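Local atomic coordinates of TSC1 N-terminal domain (PDB entry 7A0M), a protein that forms the N-terminal part of TSC1 and probably binds lysosomal phosphoinositides, as required for TSC complex translocation and mTORC1 regulation. Residues Leu267-Leu270 against Phe271-Ala275; Pro257-Pro260 against Gly261-Pro265. One frame throughout, in Å; residues are numbered along the deposited sequence.

Interaction 1: Leu267-Leu270 against Phe271-Ala275; sequences LPTL and FNIYA
Leu267 and Phe271 touch twice, through backbone and side chain, one turn apart on the same helix. The backbone ladder comes first: Phe271 N reaches Leu267 O at 2.8 Å, with a nearly straight N-H...O angle of 163°. Asn272 N bonds to Pro268 O at 3.1 Å and Ile273 N to Thr269 O at 3.0 Å. Tyr274 N to Leu270 O, at 3.2 Å, is the longest of the four, and Leu270 O also takes a hydrogen bond from Tyr326 OH. Among apolar contacts, the side chains of Leu267 and Phe271 run side by side in the same direction. Leu267 CB lies 4.0 Å from Phe271 CE2, and the CD2 methyl of Leu267 meets Phe271 CZ at 4.0 Å. With CG anti to the carbonyl carbon (chi1 -65°), the Phe271 ring leans back toward the preceding turn, where Leu267 O sits over one face, offset toward the rim. Thr269 CG2 only grazes Ile273 CD1, at 4.2 Å. Two polar side chains find their partners elsewhere in the chain: Asn272 OD1 bonds to Tyr341 OH, and Tyr274 OH to Ser369 OG. The Phe271 ring also meets those of Phe338 and Tyr341, on helix 335-343; with an alanine here, Leu267 CB and CD2 and both rings would probably lose a shared neighbour, leaving a gap between the helices. The four backbone bonds are the N-H(i+4) to C=O(i) pattern of an alpha-helix, here the first turns of helix 267-278, packed between helices 228-238, 323-333 and 335-343 of the all-helical TSC1 N-terminal domain.

Interaction 2: Pro257-Pro260 against Gly261-Pro265; sequences PFFP and GDIVP
Phe259 and Asp262 close a tight turn across the junction of the two segments, with Pro260 and Gly261 at its corners. Both corner residues have the backbone torsions of a type I beta turn, phi being -69° at Pro260. The bond across it, from Asp262 N to Phe259 O, is weak at 3.3 Å, though its N-H points fairly directly at the acceptor. Proline suits the first corner, since its ring already restricts phi to this range. The chain keeps curling through Asp262, bringing Ile263 back against the turn with its CB directed toward Phe259 and Pro260. There the isoleucine spreads its two branches: CG2 lies 3.3 Å from Phe259 O, and CG1 lies 3.3 Å from Pro260 O. The same CG2 methyl meets the edge of the Phe259 ring near its plane, 3.7 Å from CD2 and 3.9 Å from CE2. The two side chains cross at about a right angle. Phe259 CG lies between its own N and carbonyl carbon (chi1 42°), which puts the ring on the side where Ile263 lies. Asp262 turns its carboxylate back as well, OD2 lying 3.6 Å from Phe259 CB. Pro260 O accepts a hydrogen bond from Tyr334 OH, while the Phe259 ring packs edge-to-face with Phe229. Leu333 touches both Pro260 and Ile263 from helix 323-333. Altogether this is a type I beta turn with proline at its first corner (i+1), against which Phe259 and Ile263 pack, in the short connection between helices 242-255 and 267-278.

Interaction 2 comes first along the chain, in the connection that follows helix 242-255; interaction 1 follows after one intervening residue, in the opening turns of helix 267-278. Their centres are about 14 Å apart, on the same side of the chain's centre, and both fall within the Hamartin family region. They touch directly through methyl groups, Ile263 CD1 lying 4.0 Å from Leu270 CD1, which ties the turn to the helix it leads into. Helix 323-333 borders both contacts, and Tyr334, just beyond its end, packs on Leu267 and hydrogen-bonds Pro260 O. Turn and helix thus pack against the same neighbouring helix, consistent with a shared hydrophobic core in this elongated helical domain.

Interaction 1: Leu267-Leu270 against Phe271-Ala275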
loop_
_atom_site.group_PDB
_atom_site.type_symbol
_atom_site.label_atom_id
_atom_site.label_comp_id
_atom_site.label_asym_id
_atom_site.label_seq_id
_atom_site.Cartn_x
_atom_site.Cartn_y
_atom_site.Cartn_z
ATOM N N LEU B 267 4.938 -5.193 22.448
ATOM C CA LEU B 267 5.077 -5.449 21.013
ATOM C C LEU B 267 5.604 -6.842 20.684
ATOM O O LEU B 267 5.036 -7.490 19.789
ATOM C CB LEU B 267 5.947 -4.357 20.381
ATOM C CG LEU B 267 5.271 -2.994 20.224
ATOM C CD1 LEU B 267 6.197 -2.017 19.524
ATOM C CD2 LEU B 267 3.961 -3.132 19.462
ATOM N N PRO B 268 6.665 -7.358 21.324
ATOM C CA PRO B 268 7.064 -8.747 21.027
ATOM C C PRO B 268 5.945 -9.746 21.259
ATOM O O PRO B 268 5.797 -10.702 20.486
ATOM C CB PRO B 268 8.249 -8.981 21.973
ATOM C CG PRO B 268 8.799 -7.626 22.220
ATOM C CD PRO B 268 7.607 -6.718 22.261
ATOM N N THR B 269 5.148 -9.547 22.308
ATOM C CA THR B 269 3.996 -10.409 22.546
ATOM C C THR B 269 2.938 -10.221 21.464
ATOM O O THR B 269 2.391 -11.196 20.938
ATOM C CB THR B 269 3.408 -10.121 23.927
ATOM O OG1 THR B 269 4.420 -10.299 24.927
ATOM C CG2 THR B 269 2.240 -11.041 24.214
ATOM N N LEU B 270 2.639 -8.965 21.120
ATOM C CA LEU B 270 1.634 -8.688 20.099
ATOM C C LEU B 270 2.043 -9.250 18.742
ATOM O O LEU B 270 1.203 -9.775 18.002
ATOM C CB LEU B 270 1.392 -7.181 20.006
ATOM C CG LEU B 270 0.840 -6.520 21.272
ATOM C CD1 LEU B 270 0.864 -5.005 21.146
ATOM C CD2 LEU B 270 -0.572 -7.012 21.557
ATOM N N PHE B 271 3.329 -9.148 18.398
ATOM C CA PHE B 271 3.798 -9.691 17.126
ATOM C C PHE B 271 3.730 -11.214 17.112
ATOM O O PHE B 271 3.364 -11.814 16.095
ATOM C CB PHE B 271 5.224 -9.216 16.846
ATOM C CG PHE B 271 5.344 -7.732 16.645
ATOM C CD1 PHE B 271 4.257 -6.984 16.222
ATOM C CD2 PHE B 271 6.547 -7.086 16.872
ATOM C CE1 PHE B 271 4.367 -5.618 16.034
ATOM C CE2 PHE B 271 6.664 -5.721 16.687
ATOM C CZ PHE B 271 5.573 -4.986 16.267
ATOM N N ASN B 272 4.086 -11.856 18.227
ATOM C CA ASN B 272 4.007 -13.312 18.302
ATOM C C ASN B 272 2.569 -13.804 18.215
ATOM O O ASN B 272 2.316 -14.876 17.654
ATOM C CB ASN B 272 4.664 -13.810 19.589
ATOM C CG ASN B 272 6.177 -13.703 19.553
ATOM O OD1 ASN B 272 6.782 -13.645 18.482
ATOM N ND2 ASN B 272 6.796 -13.677 20.728
ATOM N N ILE B 273 1.620 -13.046 18.769
ATOM C CA ILE B 273 0.212 -13.415 18.652
ATOM C C ILE B 273 -0.220 -13.407 17.193
ATOM O O ILE B 273 -0.931 -14.312 16.737
ATOM C CB ILE B 273 -0.660 -12.479 19.510
ATOM C CG1 ILE B 273 -0.430 -12.751 20.998
ATOM C CG2 ILE B 273 -2.135 -12.641 19.158
ATOM C CD1 ILE B 273 -1.145 -11.781 21.912
ATOM N N TYR B 274 0.204 -12.392 16.435
ATOM C CA TYR B 274 -0.116 -12.346 15.012
ATOM C C TYR B 274 0.436 -13.563 14.280
ATOM O O TYR B 274 -0.252 -14.157 13.441
ATOM C CB TYR B 274 0.423 -11.058 14.388
ATOM C CG TYR B 274 0.488 -11.101 12.879
ATOM C CD1 TYR B 274 -0.642 -10.864 12.110
ATOM C CD2 TYR B 274 1.681 -11.378 12.222
ATOM C CE1 TYR B 274 -0.588 -10.906 10.730
ATOM C CE2 TYR B 274 1.744 -11.421 10.843
ATOM C CZ TYR B 274 0.608 -11.184 10.103
ATOM O OH TYR B 274 0.666 -11.225 8.728
ATOM N N ALA B 275 1.680 -13.945 14.581
ATOM C CA ALA B 275 2.286 -15.090 13.908
ATOM C C ALA B 275 1.558 -16.385 14.249
ATOM O O ALA B 275 1.396 -17.256 13.387
ATOM C CB ALA B 275 3.765 -15.189 14.273
#

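Interaction 2: Pro257-Pro260 against Gly261-Pro265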
loop_
_atom_site.group_PDB
_atom_site.type_symbol
_atom_site.label_atom_id
_atom_site.label_comp_id
_atom_site.label_asym_id
_atom_site.label_seq_id
_atom_site.Cartn_x
_atom_site.Cartn_y
_atom_site.Cartn_z
ATOM N N PRO B 257 -6.440 1.384 20.346
ATOM C CA PRO B 257 -6.486 2.828 20.047
ATOM C C PRO B 257 -6.654 3.721 21.271
ATOM O O PRO B 257 -6.503 4.942 21.139
ATOM C CB PRO B 257 -7.687 2.956 19.101
ATOM C CG PRO B 257 -7.833 1.611 18.496
ATOM C CD PRO B 257 -7.460 0.647 19.577
ATOM N N PHE B 258 -6.960 3.165 22.443
ATOM C CA PHE B 258 -7.110 3.966 23.650
ATOM C C PHE B 258 -5.817 4.111 24.445
ATOM O O PHE B 258 -5.763 4.936 25.363
ATOM C CB PHE B 258 -8.199 3.368 24.549
ATOM C CG PHE B 258 -9.592 3.571 24.027
ATOM C CD1 PHE B 258 -10.166 2.654 23.160
ATOM C CD2 PHE B 258 -10.328 4.683 24.400
ATOM C CE1 PHE B 258 -11.449 2.842 22.678
ATOM C CE2 PHE B 258 -11.611 4.877 23.923
ATOM C CZ PHE B 258 -12.173 3.955 23.061
ATOM N N PHE B 259 -4.781 3.337 24.122
ATOM C CA PHE B 259 -3.475 3.506 24.751
ATOM C C PHE B 259 -2.362 3.054 23.810
ATOM O O PHE B 259 -1.565 2.178 24.168
ATOM C CB PHE B 259 -3.410 2.734 26.075
ATOM C CG PHE B 259 -4.036 1.365 26.021
ATOM C CD1 PHE B 259 -5.390 1.196 26.265
ATOM C CD2 PHE B 259 -3.268 0.246 25.747
ATOM C CE1 PHE B 259 -5.965 -0.060 26.219
ATOM C CE2 PHE B 259 -3.837 -1.012 25.703
ATOM C CZ PHE B 259 -5.187 -1.165 25.940
ATOM N N PRO B 260 -2.261 3.634 22.609
ATOM C CA PRO B 260 -1.285 3.120 21.637
ATOM C C PRO B 260 0.161 3.382 22.022
ATOM O O PRO B 260 1.042 2.606 21.634
ATOM C CB PRO B 260 -1.664 3.855 20.346
ATOM C CG PRO B 260 -2.233 5.141 20.829
ATOM C CD PRO B 260 -2.960 4.830 22.105
ATOM N N GLY B 261 0.436 4.450 22.769
ATOM C CA GLY B 261 1.796 4.760 23.169
ATOM C C GLY B 261 2.326 3.970 24.343
ATOM O O GLY B 261 3.507 4.104 24.680
ATOM N N ASP B 262 1.486 3.154 24.977
ATOM C CA ASP B 262 1.873 2.393 26.155
ATOM C C ASP B 262 2.095 0.912 25.871
ATOM O O ASP B 262 2.416 0.162 26.799
ATOM C CB ASP B 262 0.814 2.551 27.247
ATOM C CG ASP B 262 0.542 4.001 27.591
ATOM O OD1 ASP B 262 1.511 4.745 27.850
ATOM O OD2 ASP B 262 -0.642 4.397 27.602
ATOM N N ILE B 263 1.933 0.470 24.624
ATOM C CA ILE B 263 2.018 -0.947 24.286
ATOM C C ILE B 263 3.406 -1.341 23.789
ATOM O O ILE B 263 3.597 -2.478 23.346
ATOM C CB ILE B 263 0.945 -1.337 23.257
ATOM C CG1 ILE B 263 1.235 -0.679 21.907
ATOM C CG2 ILE B 263 -0.438 -0.945 23.755
ATOM C CD1 ILE B 263 0.256 -1.071 20.819
ATOM N N VAL B 264 4.376 -0.423 23.833
ATOM C CA VAL B 264 5.734 -0.745 23.386
ATOM C C VAL B 264 6.306 -1.971 24.100
ATOM O O VAL B 264 6.851 -2.851 23.420
ATOM C CB VAL B 264 6.638 0.487 23.498
ATOM C CG1 VAL B 264 8.093 0.108 23.253
ATOM C CG2 VAL B 264 6.199 1.557 22.515
ATOM N N PRO B 265 6.228 -2.095 25.431
ATOM C CA PRO B 265 6.741 -3.320 26.071
ATOM C C PRO B 265 6.010 -4.582 25.647
ATOM O O PRO B 265 6.546 -5.683 25.833
ATOM C CB PRO B 265 6.552 -3.045 27.570
ATOM C CG PRO B 265 6.485 -1.565 27.681
ATOM C CD PRO B 265 5.790 -1.109 26.438
#